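Myosin-I heavy chain (Dictyostelium discoideum, PDB 5EJR) is an actin-based class VII motor with ATPase activity that acts in early phagocytosis and adhesion, represented here by a MyTH4-FERM region of its tail. Local coordinates at residues Y229-I232 with R233-T236; I235-T238 with V239-Y243. All blocks are in the same frame, centred on the assembly; numbering follows the deposited sequence.

Contact 1. Residues Y229-I232 with R233-T236; sequences YTTI and REIT
A capping box between T231 and E234 opens helix 232-243 in the ubiquitin-like lobe of the FERM domain. T231 sits at the N-cap, where its hydroxyl replaces a missing carbonyl: OG1 accepts from E234 N at 3.3 Å. With OG1 set between its own backbone N and carbonyl carbon (chi1 64°), the oxygen faces the first turn. E234 returns the bond. With CG beside its backbone N and the chain extended, E234 OE1 accepts from T231 N at 3.0 Å, nearly straight (170°), the N-H coming from above the carboxylate plane. Glutamate suits this third helical position, since its acid may interact favourably with the positive helix end. Replacing T231 with an alanine removes the hydroxyl, which would probably leave E234 N without its capping acceptor and fray the first turn. T230 CG2 packs on I235 CG2 at 3.6 Å, while the I232 and I235 side chains lie side by side, both reaching I255 and I274 in the lobe's core. Buried T236 places its hydroxyl back on the preceding turn: I232 O accepts from T236 N and, 2.8 Å away, from T236 OG1, the two donors arriving from opposite faces of the carbonyl plane.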
ATOM      1  N   TYR A 229      -4.121  -3.825 -10.716  1.00 27.84           N
ATOM      2  CA  TYR A 229      -5.159  -3.107 -10.015  1.00 26.31           C
ATOM      3  C   TYR A 229      -5.666  -3.793  -8.746  1.00 28.98           C
ATOM      4  O   TYR A 229      -6.714  -3.406  -8.236  1.00 27.51           O
ATOM      5  CB  TYR A 229      -6.310  -2.815 -10.993  1.00 27.49           C
ATOM      6  CG  TYR A 229      -5.863  -2.067 -12.242  1.00 29.51           C
ATOM      7  CD1 TYR A 229      -5.576  -0.707 -12.198  1.00 31.69           C
ATOM      8  CD2 TYR A 229      -5.697  -2.730 -13.455  1.00 31.05           C
ATOM      9  CE1 TYR A 229      -5.191  -0.008 -13.344  1.00 33.09           C
ATOM     10  CE2 TYR A 229      -5.273  -2.047 -14.604  1.00 33.11           C
ATOM     11  CZ  TYR A 229      -5.031  -0.685 -14.541  1.00 39.84           C
ATOM     12  OH  TYR A 229      -4.601   0.001 -15.648  1.00 45.51           O
ATOM     13  N   THR A 230      -4.931  -4.775  -8.213  1.00 24.82           N
ATOM     14  CA  THR A 230      -5.402  -5.460  -6.999  1.00 22.06           C
ATOM     15  C   THR A 230      -5.457  -4.509  -5.796  1.00 23.34           C
ATOM     16  O   THR A 230      -4.470  -3.829  -5.489  1.00 20.58           O
ATOM     17  CB  THR A 230      -4.588  -6.727  -6.731  1.00 27.92           C
ATOM     18  OG1 THR A 230      -4.693  -7.585  -7.873  1.00 26.66           O
ATOM     19  CG2 THR A 230      -5.073  -7.494  -5.478  1.00 27.86           C
ATOM     20  N   THR A 231      -6.603  -4.491  -5.108  1.00 21.94           N
ATOM     21  CA  THR A 231      -6.738  -3.694  -3.885  1.00 21.70           C
ATOM     22  C   THR A 231      -6.298  -4.514  -2.666  1.00 24.70           C
ATOM     23  O   THR A 231      -6.259  -5.755  -2.699  1.00 23.93           O
ATOM     24  CB  THR A 231      -8.175  -3.220  -3.672  1.00 29.42           C
ATOM     25  OG1 THR A 231      -9.005  -4.364  -3.484  1.00 33.93           O
ATOM     26  CG2 THR A 231      -8.681  -2.309  -4.781  1.00 27.23           C
ATOM     27  N   ILE A 232      -6.033  -3.819  -1.559  1.00 20.07           N
ATOM     28  CA  ILE A 232      -5.660  -4.448  -0.292  1.00 19.55           C
ATOM     29  C   ILE A 232      -6.823  -5.333   0.215  1.00 23.23           C
ATOM     30  O   ILE A 232      -6.575  -6.414   0.757  1.00 21.55           O
ATOM     31  CB  ILE A 232      -5.182  -3.338   0.689  1.00 22.99           C
ATOM     32  CG1 ILE A 232      -3.837  -2.741   0.177  1.00 23.35           C
ATOM     33  CG2 ILE A 232      -5.098  -3.813   2.175  1.00 22.92           C
ATOM     34  CD1 ILE A 232      -2.514  -3.618   0.328  1.00 30.17           C
ATOM     35  N   ARG A 233      -8.082  -4.930  -0.080  1.00 22.26           N
ATOM     36  CA  ARG A 233      -9.259  -5.712   0.317  1.00 23.94           C
ATOM     37  C   ARG A 233      -9.275  -7.056  -0.377  1.00 28.97           C
ATOM     38  O   ARG A 233      -9.517  -8.070   0.284  1.00 28.71           O
ATOM     39  CB  ARG A 233     -10.573  -4.957   0.088  1.00 25.93           C
ATOM     40  CG  ARG A 233     -11.828  -5.699   0.586  1.00 32.90           C
ATOM     41  CD  ARG A 233     -11.898  -5.819   2.117  1.00 40.79           C
ATOM     42  NE  ARG A 233     -11.517  -7.151   2.598  1.00 42.80           N
ATOM     43  CZ  ARG A 233     -11.343  -7.475   3.882  1.00 55.70           C
ATOM     44  NH1 ARG A 233     -11.475  -6.555   4.832  1.00 43.82           N
ATOM     45  NH2 ARG A 233     -11.015  -8.711   4.220  1.00 31.48           N
ATOM     46  N   GLU A 234      -8.967  -7.079  -1.689  1.00 24.65           N
ATOM     47  CA  GLU A 234      -8.906  -8.315  -2.484  1.00 23.92           C
ATOM     48  C   GLU A 234      -7.797  -9.251  -2.026  1.00 25.83           C
ATOM     49  O   GLU A 234      -8.055 -10.447  -1.929  1.00 25.23           O
ATOM     50  CB  GLU A 234      -8.794  -8.025  -4.004  1.00 25.76           C
ATOM     51  CG  GLU A 234     -10.026  -7.327  -4.574  1.00 35.27           C
ATOM     52  CD  GLU A 234      -9.880  -6.674  -5.941  1.00 63.49           C
ATOM     53  OE1 GLU A 234      -8.745  -6.293  -6.314  1.00 30.68           O
ATOM     54  OE2 GLU A 234     -10.916  -6.502  -6.625  1.00 65.47           O
ATOM     55  N   ILE A 235      -6.570  -8.742  -1.756  1.00 23.21           N
ATOM     56  CA  ILE A 235      -5.506  -9.614  -1.256  1.00 23.45           C
ATOM     57  C   ILE A 235      -5.813 -10.132   0.145  1.00 23.65           C
ATOM     58  O   ILE A 235      -5.435 -11.261   0.436  1.00 22.38           O
ATOM     59  CB  ILE A 235      -4.048  -9.120  -1.327  1.00 29.32           C
ATOM     60  CG1 ILE A 235      -3.869  -7.738  -0.693  1.00 31.11           C
ATOM     61  CG2 ILE A 235      -3.461  -9.191  -2.740  1.00 32.48           C
ATOM     62  CD1 ILE A 235      -2.597  -7.663   0.130  1.00 42.81           C
ATOM     63  N   THR A 236      -6.456  -9.308   1.026  1.00 19.89           N
ATOM     64  CA  THR A 236      -6.831  -9.765   2.372  1.00 19.50           C
ATOM     65  C   THR A 236      -7.791 -10.951   2.206  1.00 22.66           C
ATOM     66  O   THR A 236      -7.602 -11.974   2.853  1.00 22.69           O
ATOM     67  CB  THR A 236      -7.482  -8.637   3.217  1.00 27.72           C
ATOM     68  OG1 THR A 236      -6.595  -7.515   3.308  1.00 22.63           O
ATOM     69  CG2 THR A 236      -7.815  -9.100   4.626  1.00 25.38           C
TER

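Contact 2. Residues I235-T238 with V239-Y243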
ATOM      1  N   ILE A 235      -6.570  -8.742  -1.756  1.00 23.21           N
ATOM      2  CA  ILE A 235      -5.506  -9.614  -1.256  1.00 23.45           C
ATOM      3  C   ILE A 235      -5.813 -10.132   0.145  1.00 23.65           C
ATOM      4  O   ILE A 235      -5.435 -11.261   0.436  1.00 22.38           O
ATOM      5  CB  ILE A 235      -4.048  -9.120  -1.327  1.00 29.32           C
ATOM      6  CG1 ILE A 235      -3.869  -7.738  -0.693  1.00 31.11           C
ATOM      7  CG2 ILE A 235      -3.461  -9.191  -2.740  1.00 32.48           C
ATOM      8  CD1 ILE A 235      -2.597  -7.663   0.130  1.00 42.81           C
ATOM      9  N   THR A 236      -6.456  -9.308   1.026  1.00 19.89           N
ATOM     10  CA  THR A 236      -6.831  -9.765   2.372  1.00 19.50           C
ATOM     11  C   THR A 236      -7.791 -10.951   2.206  1.00 22.66           C
ATOM     12  O   THR A 236      -7.602 -11.974   2.853  1.00 22.69           O
ATOM     13  CB  THR A 236      -7.482  -8.637   3.217  1.00 27.72           C
ATOM     14  OG1 THR A 236      -6.595  -7.515   3.308  1.00 22.63           O
ATOM     15  CG2 THR A 236      -7.815  -9.100   4.626  1.00 25.38           C
ATOM     16  N   ASP A 237      -8.776 -10.823   1.306  1.00 20.58           N
ATOM     17  CA  ASP A 237      -9.759 -11.872   1.029  1.00 21.80           C
ATOM     18  C   ASP A 237      -9.130 -13.185   0.562  1.00 27.44           C
ATOM     19  O   ASP A 237      -9.475 -14.254   1.081  1.00 26.07           O
ATOM     20  CB  ASP A 237     -10.791 -11.373   0.020  1.00 24.05           C
ATOM     21  CG  ASP A 237     -11.782 -10.400   0.611  1.00 42.15           C
ATOM     22  OD1 ASP A 237     -11.543  -9.919   1.748  1.00 39.88           O
ATOM     23  OD2 ASP A 237     -12.794 -10.106  -0.062  1.00 54.76           O
ATOM     24  N   THR A 238      -8.169 -13.100  -0.374  1.00 25.30           N
ATOM     25  CA  THR A 238      -7.504 -14.280  -0.922  1.00 25.45           C
ATOM     26  C   THR A 238      -6.601 -14.958   0.110  1.00 25.86           C
ATOM     27  O   THR A 238      -6.742 -16.162   0.306  1.00 24.73           O
ATOM     28  CB  THR A 238      -6.766 -13.964  -2.258  1.00 38.21           C
ATOM     29  OG1 THR A 238      -5.581 -13.194  -2.012  1.00 36.81           O
ATOM     30  CG2 THR A 238      -7.657 -13.252  -3.274  1.00 38.52           C
ATOM     31  N   VAL A 239      -5.700 -14.214   0.793  1.00 22.30           N
ATOM     32  CA  VAL A 239      -4.822 -14.879   1.776  1.00 22.24           C
ATOM     33  C   VAL A 239      -5.603 -15.493   2.923  1.00 25.37           C
ATOM     34  O   VAL A 239      -5.189 -16.514   3.449  1.00 26.23           O
ATOM     35  CB  VAL A 239      -3.619 -14.089   2.324  1.00 26.04           C
ATOM     36  CG1 VAL A 239      -2.502 -13.991   1.310  1.00 26.14           C
ATOM     37  CG2 VAL A 239      -4.020 -12.727   2.909  1.00 25.64           C
ATOM     38  N   CYS A 240      -6.702 -14.844   3.337  1.00 22.53           N
ATOM     39  CA  CYS A 240      -7.528 -15.342   4.432  1.00 21.14           C
ATOM     40  C   CYS A 240      -8.224 -16.638   4.054  1.00 24.13           C
ATOM     41  O   CYS A 240      -8.262 -17.542   4.874  1.00 24.06           O
ATOM     42  CB  CYS A 240      -8.488 -14.271   4.938  1.00 20.31           C
ATOM     43  SG  CYS A 240      -7.660 -12.977   5.907  1.00 24.05           S
ATOM     44  N   ARG A 241      -8.706 -16.749   2.789  1.00 23.75           N
ATOM     45  CA  ARG A 241      -9.300 -17.969   2.229  1.00 25.51           C
ATOM     46  C   ARG A 241      -8.248 -19.091   2.167  1.00 32.05           C
ATOM     47  O   ARG A 241      -8.551 -20.220   2.546  1.00 32.16           O
ATOM     48  CB  ARG A 241      -9.872 -17.723   0.833  1.00 26.87           C
ATOM     49  CG  ARG A 241     -11.329 -17.318   0.826  1.00 40.71           C
ATOM     50  CD  ARG A 241     -11.768 -16.776  -0.527  1.00 51.41           C
ATOM     51  NE  ARG A 241     -13.071 -16.102  -0.453  1.00 67.55           N
ATOM     52  CZ  ARG A 241     -13.263 -14.861  -0.004  1.00 80.41           C
ATOM     53  NH1 ARG A 241     -12.244 -14.142   0.437  1.00 68.74           N
ATOM     54  NH2 ARG A 241     -14.483 -14.343   0.028  1.00 65.31           N
ATOM     55  N   GLN A 242      -7.014 -18.766   1.734  1.00 29.46           N
ATOM     56  CA  GLN A 242      -5.889 -19.713   1.680  1.00 29.74           C
ATOM     57  C   GLN A 242      -5.548 -20.254   3.075  1.00 31.12           C
ATOM     58  O   GLN A 242      -5.302 -21.446   3.238  1.00 29.67           O
ATOM     59  CB  GLN A 242      -4.648 -19.035   1.088  1.00 31.35           C
ATOM     60  CG  GLN A 242      -4.644 -18.999  -0.428  1.00 40.97           C
ATOM     61  CD  GLN A 242      -3.366 -18.403  -0.948  1.00 54.43           C
ATOM     62  OE1 GLN A 242      -2.292 -19.024  -0.908  1.00 54.77           O
ATOM     63  NE2 GLN A 242      -3.451 -17.181  -1.435  1.00 33.61           N
ATOM     64  N   TYR A 243      -5.533 -19.373   4.081  1.00 27.47           N
ATOM     65  CA  TYR A 243      -5.257 -19.766   5.462  1.00 26.12           C
ATOM     66  C   TYR A 243      -6.342 -20.675   6.049  1.00 30.25           C
ATOM     67  O   TYR A 243      -6.057 -21.462   6.943  1.00 30.43           O
ATOM     68  CB  TYR A 243      -5.061 -18.520   6.331  1.00 26.00           C
ATOM     69  CG  TYR A 243      -4.290 -18.799   7.598  1.00 26.84           C
ATOM     70  CD1 TYR A 243      -2.899 -18.802   7.603  1.00 28.20           C
ATOM     71  CD2 TYR A 243      -4.948 -19.044   8.800  1.00 28.07           C
ATOM     72  CE1 TYR A 243      -2.183 -19.063   8.765  1.00 28.77           C
ATOM     73  CE2 TYR A 243      -4.242 -19.336   9.965  1.00 28.87           C
ATOM     74  CZ  TYR A 243      -2.856 -19.328   9.946  1.00 32.10           C
ATOM     75  OH  TYR A 243      -2.147 -19.534  11.102  1.00 33.54           O
TER
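I235 gives its carbonyl to V239 one turn on, with I235 O 3.0 Å from V239 N. The same oxygen also accepts from T238 OG1 at 3.1 Å, on the same face of the carbonyl plane as V239 N. A chi1 of 73° turns the T238 hydroxyl back toward that preceding turn, a usual way for threonine to satisfy its polar group inside a helix. V239 CG2 lies beside I235 O, and the branched valine fits a buried place against K222 and A224 of strand 221-225. At T236, the carbonyl accepts from C240 N, and C240 SG passes 3.2 Å from T236 O. The small cysteine suits this buried face, where it touches F253. D237, partly exposed, has its carbonyl gripped twice by one arginine: R241 N binds D237 O at 3.1 Å and R241 NH1 at 2.8 Å, from opposite faces of the carbonyl plane. The oxygen lies near the guanidinium plane, at its edge, but NH1 stands well above the carbonyl plane. The carboxylate of D237 runs alongside R241, its OD2 4.1 Å from NH1, beyond salt-bridge range; OD1 instead forms a salt bridge with R233 NH2. T238 closes the walk by giving its carbonyl to Q242 N at 3.0 Å, and the extended Q242 side chain carries NE2 to L223 O on the neighbouring strand. Buried apolar residues on one side and charged ones on another make this the amphipathic helix that packs across the sheet of a ubiquitin-like fold.

Overall arrangement
Contacts 1 and 2 are successive lengths of one helix, 232-243, their centres about 10 Å apart, and they share I235 and T236. Contact 1 caps the N-terminal end; contact 2 continues the same backbone bonding toward the C-terminal end, with side chains adding second donors to carbonyls in both. R233 of contact 1 and D237 of contact 2 join the two on their polar sides, and I255 of strand 253-259 touches I235 and T236 where they overlap. At the far end, Y243 stacks on F216 and meets helix 317-332. A 1,2-ethanediol, probably from the crystallisation liquor, lies about 6 Å from the R233 side chain; both contacts are structural parts of the ubiquitin-like lobe.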